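PDB 5HSX: putative alpha-ketoglutarate-dependent taurine dioxygenase from Burkholderia xenovorans, which probably acts as an iron- and 2-oxoglutarate-dependent dioxygenase of the TauD/TfdA family, although its substrate is not established. Local coordinates for residues B[119-132]-B[216-228]. Residues are numbered along the deposited sequence; the frame is centred on the assembly and turned at random.
With NA (sodium ion), chain M; EDO (1,2-ethanediol), chain T.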
# COMPACT_ATOMS: atom_id res chain seq x y z
N TRP B 119 4.78 -7.70 -7.36
CA TRP B 119 6.11 -7.19 -7.06
C TRP B 119 6.63 -6.21 -8.10
O TRP B 119 7.77 -5.75 -7.97
CB TRP B 119 7.08 -8.37 -6.94
CG TRP B 119 7.01 -9.32 -8.11
CD1 TRP B 119 7.70 -9.24 -9.28
CD2 TRP B 119 6.17 -10.48 -8.22
NE1 TRP B 119 7.35 -10.28 -10.11
CE2 TRP B 119 6.42 -11.06 -9.49
CE3 TRP B 119 5.24 -11.09 -7.37
CZ2 TRP B 119 5.78 -12.22 -9.92
CZ3 TRP B 119 4.60 -12.24 -7.80
CH2 TRP B 119 4.88 -12.80 -9.06
N THR B 120 5.84 -5.87 -9.12
CA THR B 120 6.33 -4.98 -10.16
C THR B 120 6.73 -3.64 -9.56
O THR B 120 5.98 -3.05 -8.77
CB THR B 120 5.26 -4.77 -11.24
OG1 THR B 120 5.08 -6.00 -11.95
CG2 THR B 120 5.66 -3.66 -12.21
N GLY B 121 7.95 -3.19 -9.88
CA GLY B 121 8.45 -1.92 -9.41
C GLY B 121 9.16 -1.96 -8.07
O GLY B 121 9.90 -1.02 -7.75
N TRP B 122 8.96 -3.02 -7.29
CA TRP B 122 9.61 -3.14 -5.99
C TRP B 122 11.08 -3.51 -6.15
O TRP B 122 11.41 -4.44 -6.89
CB TRP B 122 8.91 -4.21 -5.16
CG TRP B 122 7.58 -3.78 -4.61
CD1 TRP B 122 6.34 -3.97 -5.16
CD2 TRP B 122 7.38 -3.11 -3.37
NE1 TRP B 122 5.37 -3.45 -4.31
CE2 TRP B 122 6.00 -2.92 -3.20
CE3 TRP B 122 8.26 -2.63 -2.37
CZ2 TRP B 122 5.46 -2.28 -2.08
CZ3 TRP B 122 7.72 -1.99 -1.26
CH2 TRP B 122 6.33 -1.82 -1.13
N HIS B 123 11.95 -2.82 -5.41
CA HIS B 123 13.38 -3.05 -5.58
C HIS B 123 14.17 -2.46 -4.42
O HIS B 123 13.70 -1.57 -3.70
CB HIS B 123 13.89 -2.44 -6.87
CG HIS B 123 13.76 -0.96 -6.90
ND1 HIS B 123 12.55 -0.33 -7.04
CD2 HIS B 123 14.68 0.02 -6.74
CE1 HIS B 123 12.72 0.98 -6.99
NE2 HIS B 123 14.01 1.21 -6.83
N THR B 124 15.39 -2.96 -4.27
CA THR B 124 16.41 -2.39 -3.41
C THR B 124 17.46 -1.75 -4.32
O THR B 124 17.87 -2.35 -5.31
CB THR B 124 17.02 -3.46 -2.51
OG1 THR B 124 15.98 -4.09 -1.73
CG2 THR B 124 18.03 -2.84 -1.56
N ASP B 125 17.87 -0.53 -3.99
CA ASP B 125 18.67 0.26 -4.92
C ASP B 125 20.00 -0.40 -5.27
O ASP B 125 20.77 -0.79 -4.38
CB ASP B 125 18.92 1.65 -4.34
CG ASP B 125 17.69 2.51 -4.38
OD1 ASP B 125 16.91 2.37 -5.35
OD2 ASP B 125 17.48 3.30 -3.44
N VAL B 126 20.29 -0.47 -6.57
CA VAL B 126 21.59 -0.87 -7.11
C VAL B 126 22.05 -2.24 -6.62
O VAL B 126 23.25 -2.45 -6.41
CB VAL B 126 22.68 0.19 -6.81
CG1 VAL B 126 23.84 0.12 -7.82
CG2 VAL B 126 22.10 1.59 -6.79
N THR B 127 21.12 -3.19 -6.42
CA THR B 127 21.65 -4.48 -6.00
C THR B 127 22.32 -5.24 -7.14
O THR B 127 22.89 -6.30 -6.89
CB THR B 127 20.59 -5.39 -5.35
OG1 THR B 127 19.51 -5.63 -6.27
CG2 THR B 127 20.06 -4.78 -4.05
N ALA B 128 22.28 -4.72 -8.37
CA ALA B 128 23.10 -5.33 -9.40
C ALA B 128 24.59 -5.10 -9.17
O ALA B 128 25.41 -5.72 -9.85
CB ALA B 128 22.70 -4.81 -10.78
N ALA B 129 24.96 -4.23 -8.23
CA ALA B 129 26.36 -3.97 -7.90
C ALA B 129 26.80 -4.83 -6.72
O ALA B 129 25.98 -5.28 -5.92
CB ALA B 129 26.56 -2.50 -7.57
N VAL B 130 28.12 -5.03 -6.61
CA VAL B 130 28.63 -5.90 -5.54
C VAL B 130 28.54 -5.19 -4.19
O VAL B 130 28.41 -5.86 -3.15
CB VAL B 130 30.07 -6.36 -5.84
CG1 VAL B 130 31.04 -5.21 -5.72
CG2 VAL B 130 30.45 -7.51 -4.92
N ASN B 131 28.60 -3.86 -4.16
CA ASN B 131 28.48 -3.07 -2.94
C ASN B 131 27.33 -2.07 -3.09
O ASN B 131 27.55 -0.88 -3.36
CB ASN B 131 29.79 -2.36 -2.61
CG ASN B 131 30.27 -1.48 -3.75
OD1 ASN B 131 30.08 -1.81 -4.93
ND2 ASN B 131 30.87 -0.35 -3.41
N PRO B 132 26.08 -2.52 -2.92
CA PRO B 132 24.96 -1.59 -3.04
C PRO B 132 25.01 -0.53 -1.96
O PRO B 132 25.54 -0.76 -0.86
CB PRO B 132 23.73 -2.50 -2.88
CG PRO B 132 24.24 -3.89 -3.22
CD PRO B 132 25.64 -3.90 -2.67
N ARG B 216 18.62 -10.77 9.83
CA ARG B 216 18.62 -11.34 8.49
C ARG B 216 17.51 -10.71 7.66
O ARG B 216 16.35 -10.68 8.08
CB ARG B 216 18.43 -12.86 8.55
CG ARG B 216 19.65 -13.52 9.17
CD ARG B 216 19.44 -15.00 9.36
NE ARG B 216 20.60 -15.59 10.01
CZ ARG B 216 20.78 -16.90 10.17
NH1 ARG B 216 19.86 -17.74 9.71
NH2 ARG B 216 21.87 -17.35 10.78
N ALA B 217 17.88 -10.21 6.48
CA ALA B 217 16.93 -9.61 5.55
C ALA B 217 16.71 -10.53 4.36
O ALA B 217 17.66 -11.09 3.82
CB ALA B 217 17.44 -8.25 5.05
N LEU B 218 15.45 -10.65 3.93
CA LEU B 218 15.12 -11.41 2.73
C LEU B 218 15.47 -10.53 1.53
O LEU B 218 14.69 -9.65 1.12
CB LEU B 218 13.64 -11.82 2.75
CG LEU B 218 13.10 -12.75 1.67
CD1 LEU B 218 13.94 -14.01 1.58
CD2 LEU B 218 11.63 -13.10 1.98
N TYR B 219 16.66 -10.74 0.97
CA TYR B 219 17.33 -9.76 0.11
C TYR B 219 16.98 -10.03 -1.35
O TYR B 219 17.82 -10.35 -2.18
CB TYR B 219 18.84 -9.84 0.34
CG TYR B 219 19.65 -8.62 -0.06
CD1 TYR B 219 19.45 -7.40 0.57
CD2 TYR B 219 20.65 -8.72 -1.02
CE1 TYR B 219 20.21 -6.28 0.22
CE2 TYR B 219 21.41 -7.61 -1.38
CZ TYR B 219 21.19 -6.39 -0.75
OH TYR B 219 21.96 -5.29 -1.08
N VAL B 220 15.69 -9.86 -1.68
CA VAL B 220 15.15 -10.40 -2.92
C VAL B 220 14.81 -9.32 -3.95
O VAL B 220 14.16 -9.64 -4.95
CB VAL B 220 13.93 -11.31 -2.67
CG1 VAL B 220 14.35 -12.59 -1.93
CG2 VAL B 220 12.83 -10.57 -1.89
N SER B 221 15.25 -8.07 -3.74
CA SER B 221 15.24 -6.95 -4.70
C SER B 221 14.53 -7.27 -6.02
O SER B 221 15.19 -7.57 -7.02
CB SER B 221 16.69 -6.54 -4.98
OG SER B 221 16.74 -5.29 -5.65
N PRO B 222 13.18 -7.20 -6.08
CA PRO B 222 12.47 -7.85 -7.19
C PRO B 222 12.79 -7.30 -8.58
O PRO B 222 12.75 -8.07 -9.55
CB PRO B 222 10.98 -7.65 -6.82
CG PRO B 222 11.02 -7.66 -5.30
CD PRO B 222 12.27 -6.86 -4.97
N SER B 223 13.11 -6.01 -8.72
CA SER B 223 13.41 -5.51 -10.06
C SER B 223 14.72 -6.05 -10.62
O SER B 223 14.89 -6.08 -11.85
CB SER B 223 13.47 -3.98 -10.08
OG SER B 223 12.21 -3.43 -9.81
N PHE B 224 15.66 -6.45 -9.77
CA PHE B 224 17.01 -6.78 -10.22
C PHE B 224 17.39 -8.24 -10.05
O PHE B 224 18.21 -8.74 -10.82
CB PHE B 224 18.03 -5.90 -9.49
CG PHE B 224 17.73 -4.44 -9.62
CD1 PHE B 224 17.32 -3.93 -10.86
CD2 PHE B 224 17.78 -3.60 -8.53
CE1 PHE B 224 17.00 -2.59 -11.00
CE2 PHE B 224 17.47 -2.25 -8.66
CZ PHE B 224 17.07 -1.75 -9.90
N LEU B 225 16.79 -8.93 -9.08
CA LEU B 225 17.12 -10.34 -8.87
C LEU B 225 16.48 -11.18 -9.97
O LEU B 225 15.26 -11.15 -10.17
CB LEU B 225 16.65 -10.78 -7.48
CG LEU B 225 16.73 -12.27 -7.13
CD1 LEU B 225 18.17 -12.86 -7.31
CD2 LEU B 225 16.22 -12.49 -5.69
N LYS B 226 17.31 -11.91 -10.72
CA LYS B 226 16.85 -12.60 -11.92
C LYS B 226 16.73 -14.10 -11.75
O LYS B 226 15.84 -14.72 -12.35
CB LYS B 226 17.81 -12.32 -13.09
CG LYS B 226 18.02 -10.84 -13.36
CD LYS B 226 16.70 -10.12 -13.57
CE LYS B 226 16.92 -8.66 -13.96
NZ LYS B 226 15.60 -7.99 -14.14
N SER B 227 17.62 -14.72 -10.97
CA SER B 227 17.62 -16.17 -10.86
C SER B 227 18.30 -16.59 -9.56
O SER B 227 19.12 -15.85 -9.00
CB SER B 227 18.32 -16.81 -12.05
OG SER B 227 19.69 -16.41 -12.10
N ILE B 228 17.97 -17.80 -9.13
CA ILE B 228 18.59 -18.42 -7.97
C ILE B 228 19.66 -19.38 -8.47
O ILE B 228 19.39 -20.21 -9.34
CB ILE B 228 17.53 -19.15 -7.12
CG1 ILE B 228 16.54 -18.13 -6.54
CG2 ILE B 228 18.20 -20.00 -6.00
CD1 ILE B 228 15.35 -18.77 -5.77
NA NA M . 14.85 2.90 -6.09
C1 EDO T . 7.78 -7.13 -13.00
O1 EDO T . 7.14 -6.04 -13.67
C2 EDO T . 6.97 -8.40 -13.16
O2 EDO T . 6.74 -8.68 -14.56
O HOH W 1 10.22 -4.64 -11.35
O HOH W 2 16.83 -6.70 -1.58
O HOH W 3 13.00 4.29 -6.77
O HOH W 4 15.87 4.78 -5.41
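F224 turns the edge of its ring to 119-132: T124 O lies in the ring plane, 3.4 Å from CE2, and T127 OG1 sits near that plane beside CD2, while one face carries the CB of S223 near the rim. Across the contact the side chain of H123, which with D125 forms the HxD part of the metal motif of this cupin-type double-stranded beta-helix fold, lies beside it and points the same way, the ring planes 70° apart. Y219 has water 2 over one face, and its OH reaches CG of P132 at 3.4 Å and CG2 of T127, which comes from the opposite direction. H123 and D125, together with H273 and O of N323, the C-terminal residue, hold a sodium ion, consistent with its occupying the place of the family's iron(II). The H123 ring is fixed at both nitrogens, since NE2 binds the sodium at 2.0 Å while ND1 donates to G121 O at 2.8 Å, nearly in the ring plane. Behind the metal ligands, the turn 221-225 packs on the chain: the P222 ring rests against CB of W119 and W122, and S223 N makes a weak bond to W122 O. Water 1 joins S223 OG to G121 N, and water 2 links T124 OG1, which also bonds T271 O, to S221 N. The buried hydroxyl of S221 ties the segments together through T124, the residue between the two metal ligands, and through T127: with OG anti to its own backbone N (chi1 -167°), it accepts from T124 N at 3.0 Å (N-H...O 161°) and shares a hydrogen bond of 2.9 Å with T127 OG1, itself bonded to H177 ND1.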